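Local coordinates for AimR transcriptional regulator (Bacillus phage phi3T, PDB 5ZVV), which activates transcription of the aimX locus as a dimer until the arbitrium peptide turns it into an inactive monomer, deciding between phage lysis and lysogeny, at residues A[67-72]-A[96-101]; A[78-83]-A[108-113]; A[114-119]-A[145-150]. All coordinates share one frame; numbering follows the deposited sequence.

How the contacts relate
From the N terminus, contact 1 opens at 67-72, on helix 61-69 and the turn after it, and contact 2 opens at 78-83 on the next helix. Contact 1 then closes at 96-101 on helix 92-103 and contact 2 at 108-113 on helix 108-124, so the two cross along the chain. Contact 3 follows in series, starting at 114-119 on that same helix 108-124 and closing at 145-150 on helix 145-161. Each one joins a helix to the next but one. Val83 of contact 2 meets Tyr117 of contact 3, and Ser82 lies against Phe69 and Ile98 of contact 1, so the three contacts pack against one another.

Contact 1 of 3, residues A[67-72]-A[96-101]; sequences EYFLEL and DKIIIN
Leu70 and Phe69 meet Ile98 of helix 92-103 through carbon-to-carbon packing, the main kind of interaction here. CD1 of Ile98 reaches CB of Phe69 at 3.8 Å and lies obliquely beside that ring's near ortho carbon, CD2. It gets there because CG1 of Ile98 stands anti to the carbonyl carbon (chi1 -61°) with CD1 fully extended beyond it, which stretches the branch towards Phe69. The phenylalanine ring itself leads off from the interface, into Leu46 and Leu50. Leu70 inserts a single methyl: its CD2 comes within 4.2 Å of Ile98 CG1 and 4.0 Å of Lys97 CB, the aliphatic root of an extended lysine.

The contact joins the end region of helix 61-69 and its following turn to helix 92-103, the next helix but one of an all-helical, TPR-related stack. Ser82 of the intervening helix 77-88 touches both Phe69 and Ile98, and Val83 also packs on Ile98, while Lys97 is exposed.

Polar groups take part only by van der Waals contact. The amide nitrogen ND2 of Asn101 lies 4.0 Å from Leu70 CD2, the two side chains crossing at about a right angle.

Backbone hydrogen bonds fix the shape of each partner separately. A type I beta turn from Phe69 to Leu72, closed by Leu72 N to Phe69 O at 3.1 Å, sets Leu70 at its second position, from which the side chain reaches across to 96-101. On the other side Asn101 N bonds Lys97 O at 3.0 Å, one helical turn that puts both residues around the same leucine methyl.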
# COMPACT_ATOMS: atom_id res chain seq x y z
N GLU A 67 -39.16 4.53 7.71
CA GLU A 67 -40.46 4.43 7.05
C GLU A 67 -40.57 5.42 5.90
O GLU A 67 -41.16 5.11 4.86
CB GLU A 67 -41.58 4.66 8.07
CG GLU A 67 -42.98 4.53 7.51
CD GLU A 67 -44.05 4.69 8.57
OE1 GLU A 67 -43.69 4.99 9.74
OE2 GLU A 67 -45.24 4.52 8.25
N TYR A 68 -40.00 6.62 6.06
CA TYR A 68 -40.19 7.69 5.08
C TYR A 68 -39.40 7.43 3.80
O TYR A 68 -39.91 7.60 2.69
CB TYR A 68 -39.79 9.02 5.70
CG TYR A 68 -40.07 10.23 4.85
CD1 TYR A 68 -41.29 10.89 4.92
CD2 TYR A 68 -39.11 10.73 3.97
CE1 TYR A 68 -41.55 12.00 4.15
CE2 TYR A 68 -39.36 11.84 3.19
CZ TYR A 68 -40.59 12.47 3.28
OH TYR A 68 -40.85 13.58 2.51
N PHE A 69 -38.14 7.00 3.94
CA PHE A 69 -37.27 6.83 2.78
C PHE A 69 -37.81 5.78 1.82
O PHE A 69 -37.67 5.91 0.60
CB PHE A 69 -35.86 6.46 3.23
CG PHE A 69 -35.06 7.61 3.76
CD1 PHE A 69 -35.51 8.92 3.63
CD2 PHE A 69 -33.84 7.39 4.39
CE1 PHE A 69 -34.77 9.98 4.12
CE2 PHE A 69 -33.09 8.45 4.88
CZ PHE A 69 -33.56 9.74 4.74
N LEU A 70 -38.42 4.72 2.35
CA LEU A 70 -38.94 3.65 1.51
C LEU A 70 -40.15 4.08 0.69
O LEU A 70 -40.57 3.33 -0.19
CB LEU A 70 -39.30 2.44 2.37
CG LEU A 70 -38.12 1.76 3.07
CD1 LEU A 70 -38.59 0.58 3.89
CD2 LEU A 70 -37.06 1.34 2.06
N GLU A 71 -40.70 5.27 0.94
CA GLU A 71 -41.80 5.80 0.15
C GLU A 71 -41.36 6.75 -0.95
O GLU A 71 -42.19 7.14 -1.77
CB GLU A 71 -42.82 6.50 1.06
CG GLU A 71 -43.48 5.58 2.08
CD GLU A 71 -44.21 4.41 1.43
OE1 GLU A 71 -44.79 4.59 0.33
OE2 GLU A 71 -44.20 3.30 2.01
N LEU A 72 -40.09 7.14 -0.98
CA LEU A 72 -39.59 8.03 -2.01
C LEU A 72 -39.63 7.35 -3.38
O LEU A 72 -39.62 6.12 -3.50
CB LEU A 72 -38.16 8.48 -1.70
CG LEU A 72 -37.95 9.31 -0.43
CD1 LEU A 72 -36.46 9.45 -0.15
CD2 LEU A 72 -38.60 10.68 -0.56
N ASP A 96 -29.60 -1.23 2.63
CA ASP A 96 -29.67 -2.30 1.64
C ASP A 96 -31.03 -2.34 0.96
O ASP A 96 -31.12 -2.60 -0.25
CB ASP A 96 -29.34 -3.64 2.30
CG ASP A 96 -27.90 -3.72 2.76
OD1 ASP A 96 -27.05 -3.00 2.20
OD2 ASP A 96 -27.61 -4.51 3.69
N LYS A 97 -32.10 -2.07 1.71
CA LYS A 97 -33.42 -1.97 1.08
C LYS A 97 -33.44 -0.87 0.02
O LYS A 97 -33.91 -1.07 -1.11
CB LYS A 97 -34.49 -1.73 2.14
CG LYS A 97 -34.70 -2.91 3.08
CD LYS A 97 -35.71 -2.59 4.16
CE LYS A 97 -35.82 -3.73 5.16
NZ LYS A 97 -36.73 -3.41 6.30
N ILE A 98 -32.91 0.31 0.37
CA ILE A 98 -32.87 1.42 -0.58
C ILE A 98 -31.99 1.08 -1.77
O ILE A 98 -32.30 1.46 -2.91
CB ILE A 98 -32.39 2.71 0.12
CG1 ILE A 98 -33.35 3.09 1.26
CG2 ILE A 98 -32.28 3.85 -0.88
CD1 ILE A 98 -32.94 4.34 2.00
N ILE A 99 -30.89 0.36 -1.55
CA ILE A 99 -30.03 -0.05 -2.66
C ILE A 99 -30.80 -0.95 -3.62
O ILE A 99 -30.67 -0.82 -4.85
CB ILE A 99 -28.76 -0.73 -2.13
CG1 ILE A 99 -27.83 0.29 -1.48
CG2 ILE A 99 -28.02 -1.45 -3.26
CD1 ILE A 99 -26.55 -0.31 -0.94
N ILE A 100 -31.61 -1.86 -3.08
CA ILE A 100 -32.44 -2.70 -3.94
C ILE A 100 -33.42 -1.84 -4.75
O ILE A 100 -33.57 -2.03 -5.96
CB ILE A 100 -33.18 -3.76 -3.10
CG1 ILE A 100 -32.18 -4.79 -2.57
CG2 ILE A 100 -34.28 -4.43 -3.92
CD1 ILE A 100 -32.77 -5.74 -1.54
N ASN A 101 -34.08 -0.88 -4.09
CA ASN A 101 -35.02 -0.03 -4.81
C ASN A 101 -34.32 0.78 -5.90
O ASN A 101 -34.88 0.97 -6.99
CB ASN A 101 -35.74 0.91 -3.83
CG ASN A 101 -36.71 0.18 -2.93
OD1 ASN A 101 -37.08 -0.96 -3.19
ND2 ASN A 101 -37.13 0.85 -1.86

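Contact 2 of 3, residues A[78-83]-A[108-113]; sequences CARQSV and STSQEW
Arg80 crosses one face of Trp113 where segments of helices 77-88 and 108-124 run nearly parallel, their local axes 9° apart in direction and 10.1 Å from each other. This near-parallel packing of a helix on the next but one, past helix 92-103 in sequence, is consistent with the TPR-like array of the family. The arginine's aliphatic part lies over the indole: CB sits over the six-membered ring, 3.5 Å from its centroid, in a CH-pi contact. Extended from CG to NE, the chain then runs across the indole, so that CD comes 3.7 Å from Trp113 NE1 over the five-membered ring.

Beyond CD the guanidinium turns away from the indole, its plane 46° from that of the ring, and any cation-pi attraction is weak at most. Thr109 covers one guanidinium face instead, its methyl CG2 lying 3.5 Å from Arg80 NE. The Arg80 NE-H makes a weak, bent bond to Ser110 OG (3.3 Å, 133° at the hydrogen). That hydroxyl has its stronger partner in the Pro74 carbonyl, while Arg80 NH2 is weakly bonded to Asn107 OD1, just before helix 108-124.

Val83, one turn after Arg80, approaches the indole differently. It comes in at the rim, near the ring plane, with methyl CG1 3.9 Å from Trp113 CE3.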
# COMPACT_ATOMS: atom_id res chain seq x y z
N CYS A 78 -34.26 12.35 -4.59
CA CYS A 78 -34.50 12.15 -3.16
C CYS A 78 -34.10 10.75 -2.71
O CYS A 78 -33.60 10.58 -1.59
CB CYS A 78 -35.98 12.40 -2.85
SG CYS A 78 -36.32 14.05 -2.23
N ALA A 79 -34.30 9.74 -3.55
CA ALA A 79 -33.93 8.38 -3.17
C ALA A 79 -32.42 8.22 -3.08
O ALA A 79 -31.91 7.53 -2.19
CB ALA A 79 -34.53 7.38 -4.16
N ARG A 80 -31.68 8.85 -4.00
CA ARG A 80 -30.22 8.80 -3.96
C ARG A 80 -29.69 9.49 -2.71
O ARG A 80 -28.85 8.94 -1.98
CB ARG A 80 -29.65 9.43 -5.22
CG ARG A 80 -30.37 8.98 -6.49
CD ARG A 80 -29.74 9.55 -7.76
NE ARG A 80 -30.62 9.33 -8.90
CZ ARG A 80 -31.27 10.29 -9.55
NH1 ARG A 80 -31.12 11.55 -9.18
NH2 ARG A 80 -32.06 9.99 -10.57
N GLN A 81 -30.17 10.71 -2.44
CA GLN A 81 -29.86 11.37 -1.18
C GLN A 81 -30.17 10.45 -0.00
O GLN A 81 -29.40 10.37 0.96
CB GLN A 81 -30.64 12.68 -1.06
CG GLN A 81 -30.26 13.73 -2.08
CD GLN A 81 -31.09 14.99 -1.96
OE1 GLN A 81 -32.30 14.94 -1.74
NE2 GLN A 81 -30.44 16.14 -2.09
N SER A 82 -31.30 9.74 -0.07
CA SER A 82 -31.69 8.87 1.03
C SER A 82 -30.70 7.73 1.22
O SER A 82 -30.41 7.34 2.35
CB SER A 82 -33.10 8.32 0.80
OG SER A 82 -33.08 7.15 0.01
N VAL A 83 -30.16 7.18 0.12
CA VAL A 83 -29.19 6.09 0.29
C VAL A 83 -27.91 6.62 0.92
O VAL A 83 -27.29 5.94 1.75
CB VAL A 83 -28.94 5.35 -1.04
CG1 VAL A 83 -27.88 6.04 -1.89
CG2 VAL A 83 -28.53 3.91 -0.76
N SER A 108 -31.39 5.56 -15.09
CA SER A 108 -30.00 5.11 -15.17
C SER A 108 -29.16 5.67 -14.03
O SER A 108 -28.26 4.99 -13.52
CB SER A 108 -29.39 5.49 -16.52
OG SER A 108 -29.39 6.89 -16.70
N THR A 109 -29.42 6.92 -13.62
CA THR A 109 -28.68 7.49 -12.50
C THR A 109 -28.99 6.75 -11.21
O THR A 109 -28.08 6.44 -10.43
CB THR A 109 -29.00 8.98 -12.35
OG1 THR A 109 -28.79 9.66 -13.59
CG2 THR A 109 -28.11 9.61 -11.28
N SER A 110 -30.27 6.45 -10.96
CA SER A 110 -30.63 5.69 -9.77
C SER A 110 -30.00 4.30 -9.80
O SER A 110 -29.48 3.83 -8.78
CB SER A 110 -32.15 5.59 -9.64
OG SER A 110 -32.70 6.84 -9.27
N GLN A 111 -30.04 3.62 -10.95
CA GLN A 111 -29.39 2.32 -11.07
C GLN A 111 -27.90 2.43 -10.78
O GLN A 111 -27.32 1.55 -10.13
CB GLN A 111 -29.62 1.74 -12.46
CG GLN A 111 -31.06 1.44 -12.80
CD GLN A 111 -31.21 0.90 -14.21
OE1 GLN A 111 -30.23 0.59 -14.88
NE2 GLN A 111 -32.46 0.79 -14.67
N GLU A 112 -27.27 3.50 -11.27
CA GLU A 112 -25.84 3.69 -11.06
C GLU A 112 -25.52 3.87 -9.58
O GLU A 112 -24.60 3.24 -9.05
CB GLU A 112 -25.38 4.89 -11.89
CG GLU A 112 -24.02 5.45 -11.53
CD GLU A 112 -23.67 6.64 -12.40
OE1 GLU A 112 -24.01 6.61 -13.60
OE2 GLU A 112 -23.08 7.61 -11.88
N TRP A 113 -26.28 4.74 -8.90
CA TRP A 113 -26.12 4.89 -7.46
C TRP A 113 -26.32 3.57 -6.74
O TRP A 113 -25.55 3.23 -5.83
CB TRP A 113 -27.11 5.93 -6.93
CG TRP A 113 -26.68 7.35 -7.13
CD1 TRP A 113 -26.46 7.98 -8.32
CD2 TRP A 113 -26.45 8.33 -6.11
NE1 TRP A 113 -26.09 9.28 -8.11
CE2 TRP A 113 -26.08 9.52 -6.76
CE3 TRP A 113 -26.52 8.30 -4.71
CZ2 TRP A 113 -25.78 10.69 -6.05
CZ3 TRP A 113 -26.22 9.46 -4.01
CH2 TRP A 113 -25.86 10.64 -4.69

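Contact 3 of 3, residues A[114-119]-A[145-150]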
# COMPACT_ATOMS: atom_id res chain seq x y z
N GLY A 114 -27.34 2.81 -7.13
CA GLY A 114 -27.60 1.54 -6.48
C GLY A 114 -26.47 0.55 -6.67
O GLY A 114 -26.13 -0.20 -5.75
N LYS A 115 -25.86 0.54 -7.85
CA LYS A 115 -24.77 -0.39 -8.11
C LYS A 115 -23.51 0.01 -7.36
O LYS A 115 -22.80 -0.84 -6.82
CB LYS A 115 -24.51 -0.49 -9.61
CG LYS A 115 -25.59 -1.28 -10.35
CD LYS A 115 -25.82 -0.75 -11.76
CE LYS A 115 -24.62 -0.96 -12.66
NZ LYS A 115 -24.86 -0.41 -14.03
N VAL A 116 -23.22 1.32 -7.31
CA VAL A 116 -22.02 1.78 -6.62
C VAL A 116 -22.15 1.54 -5.12
O VAL A 116 -21.23 1.04 -4.47
CB VAL A 116 -21.74 3.25 -6.94
CG1 VAL A 116 -20.58 3.77 -6.10
CG2 VAL A 116 -21.42 3.42 -8.42
N TYR A 117 -23.30 1.90 -4.54
CA TYR A 117 -23.50 1.65 -3.12
C TYR A 117 -23.60 0.16 -2.81
O TYR A 117 -23.22 -0.27 -1.72
CB TYR A 117 -24.75 2.39 -2.62
CG TYR A 117 -24.48 3.83 -2.28
CD1 TYR A 117 -24.45 4.81 -3.27
CD2 TYR A 117 -24.23 4.22 -0.97
CE1 TYR A 117 -24.19 6.13 -2.96
CE2 TYR A 117 -23.97 5.54 -0.65
CZ TYR A 117 -23.96 6.49 -1.65
OH TYR A 117 -23.70 7.80 -1.33
N SER A 118 -24.09 -0.63 -3.77
CA SER A 118 -24.07 -2.08 -3.60
C SER A 118 -22.63 -2.59 -3.50
O SER A 118 -22.32 -3.42 -2.65
CB SER A 118 -24.81 -2.75 -4.75
OG SER A 118 -24.89 -4.15 -4.54
N LEU A 119 -21.75 -2.09 -4.38
CA LEU A 119 -20.33 -2.44 -4.28
C LEU A 119 -19.75 -1.99 -2.95
O LEU A 119 -18.99 -2.73 -2.31
CB LEU A 119 -19.55 -1.82 -5.43
CG LEU A 119 -19.85 -2.33 -6.85
CD1 LEU A 119 -18.98 -1.60 -7.85
CD2 LEU A 119 -19.62 -3.83 -6.93
N ALA A 145 -21.18 12.83 -11.58
CA ALA A 145 -20.02 13.26 -10.81
C ALA A 145 -20.01 12.62 -9.42
O ALA A 145 -19.01 12.03 -9.00
CB ALA A 145 -19.99 14.78 -10.71
N GLU A 146 -21.14 12.71 -8.72
CA GLU A 146 -21.25 12.18 -7.36
C GLU A 146 -20.71 10.75 -7.27
O GLU A 146 -19.81 10.46 -6.47
CB GLU A 146 -22.70 12.23 -6.88
CG GLU A 146 -23.25 13.63 -6.65
CD GLU A 146 -23.74 14.29 -7.93
OE1 GLU A 146 -23.82 13.60 -8.96
OE2 GLU A 146 -24.04 15.50 -7.89
N MSE A 147 -21.23 9.86 -8.10
CA MSE A 147 -20.79 8.47 -8.04
C MSE A 147 -19.36 8.33 -8.52
O MSE A 147 -18.59 7.55 -7.94
CB MSE A 147 -21.74 7.58 -8.83
CG MSE A 147 -23.05 7.29 -8.08
SE MSE A 147 -22.78 6.77 -6.20
CE MSE A 147 -22.99 8.51 -5.33
N LEU A 148 -18.97 9.12 -9.53
CA LEU A 148 -17.56 9.17 -9.91
C LEU A 148 -16.70 9.50 -8.71
O LEU A 148 -15.61 8.94 -8.54
CB LEU A 148 -17.34 10.20 -11.02
CG LEU A 148 -17.70 9.79 -12.46
CD1 LEU A 148 -17.58 10.99 -13.39
CD2 LEU A 148 -16.81 8.65 -12.93
N PHE A 149 -17.20 10.38 -7.84
CA PHE A 149 -16.52 10.65 -6.58
C PHE A 149 -16.59 9.44 -5.66
O PHE A 149 -15.56 8.94 -5.19
CB PHE A 149 -17.15 11.88 -5.92
CG PHE A 149 -16.43 12.35 -4.68
CD1 PHE A 149 -16.70 11.78 -3.45
CD2 PHE A 149 -15.51 13.38 -4.75
CE1 PHE A 149 -16.05 12.22 -2.31
CE2 PHE A 149 -14.86 13.83 -3.61
CZ PHE A 149 -15.13 13.24 -2.39
N PHE A 150 -17.81 8.92 -5.42
CA PHE A 150 -17.99 7.95 -4.35
C PHE A 150 -17.38 6.60 -4.70
O PHE A 150 -16.88 5.90 -3.80
CB PHE A 150 -19.47 7.79 -4.01
CG PHE A 150 -19.72 7.02 -2.74
CD1 PHE A 150 -19.49 7.61 -1.51
CD2 PHE A 150 -20.17 5.71 -2.78
CE1 PHE A 150 -19.72 6.91 -0.34
CE2 PHE A 150 -20.39 5.01 -1.62
CZ PHE A 150 -20.17 5.61 -0.39
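Val116 and Met147 bring the two segments to their nearest backbone approach, CA to CA 6.9 Å. The axes of the two segments approach to 10.3 Å with N-to-C directions 14° apart, so here helices 108-124 and 145-161 run nearly parallel. Backbone bonds such as Ser118 N to Gly114 O and Phe150 N to Glu146 O keep both segments regular.

From this frame an aromatic pair reaches across. The rings of Tyr117 and Phe150 form an offset stack, centroids 4.4 Å apart and planes 12° from parallel. Each presents one face to the other, and the carbons Tyr117 CE2 and Phe150 CE2 are 3.7 Å apart. Phe150 places its ring here with CG anti to the backbone nitrogen (chi1 -169°), which throws it towards helix 108-124, where His120 also meets it edge-to-face.

Met147, a selenomethionine in this crystal, takes the edge of the tyrosine. Its chain bends at both chi2 and chi3, tucking the terminal methyl in beside the ring: CE lies 3.6 Å from Tyr117 CE1, near the ring plane. The selenium sits obliquely to the ring, a Met-aromatic contact. Val116 touches both partners on helix 145-161, its CG1 methyl packing on Met147 SE at 3.7 Å and on the Phe150 edge at CD2.

All four touching residues are buried. The Tyr117 hydroxyl, beside Met147 CE and Phe150 CE1, is hydrogen-bonded to Glu84, linking Tyr117 to helix 77-88, an earlier helix of the TPR-like array. On the later side of the chain, Phe189 of helix 184-203 packs on Tyr117, Met147 and Phe150, joining that helix to both segments.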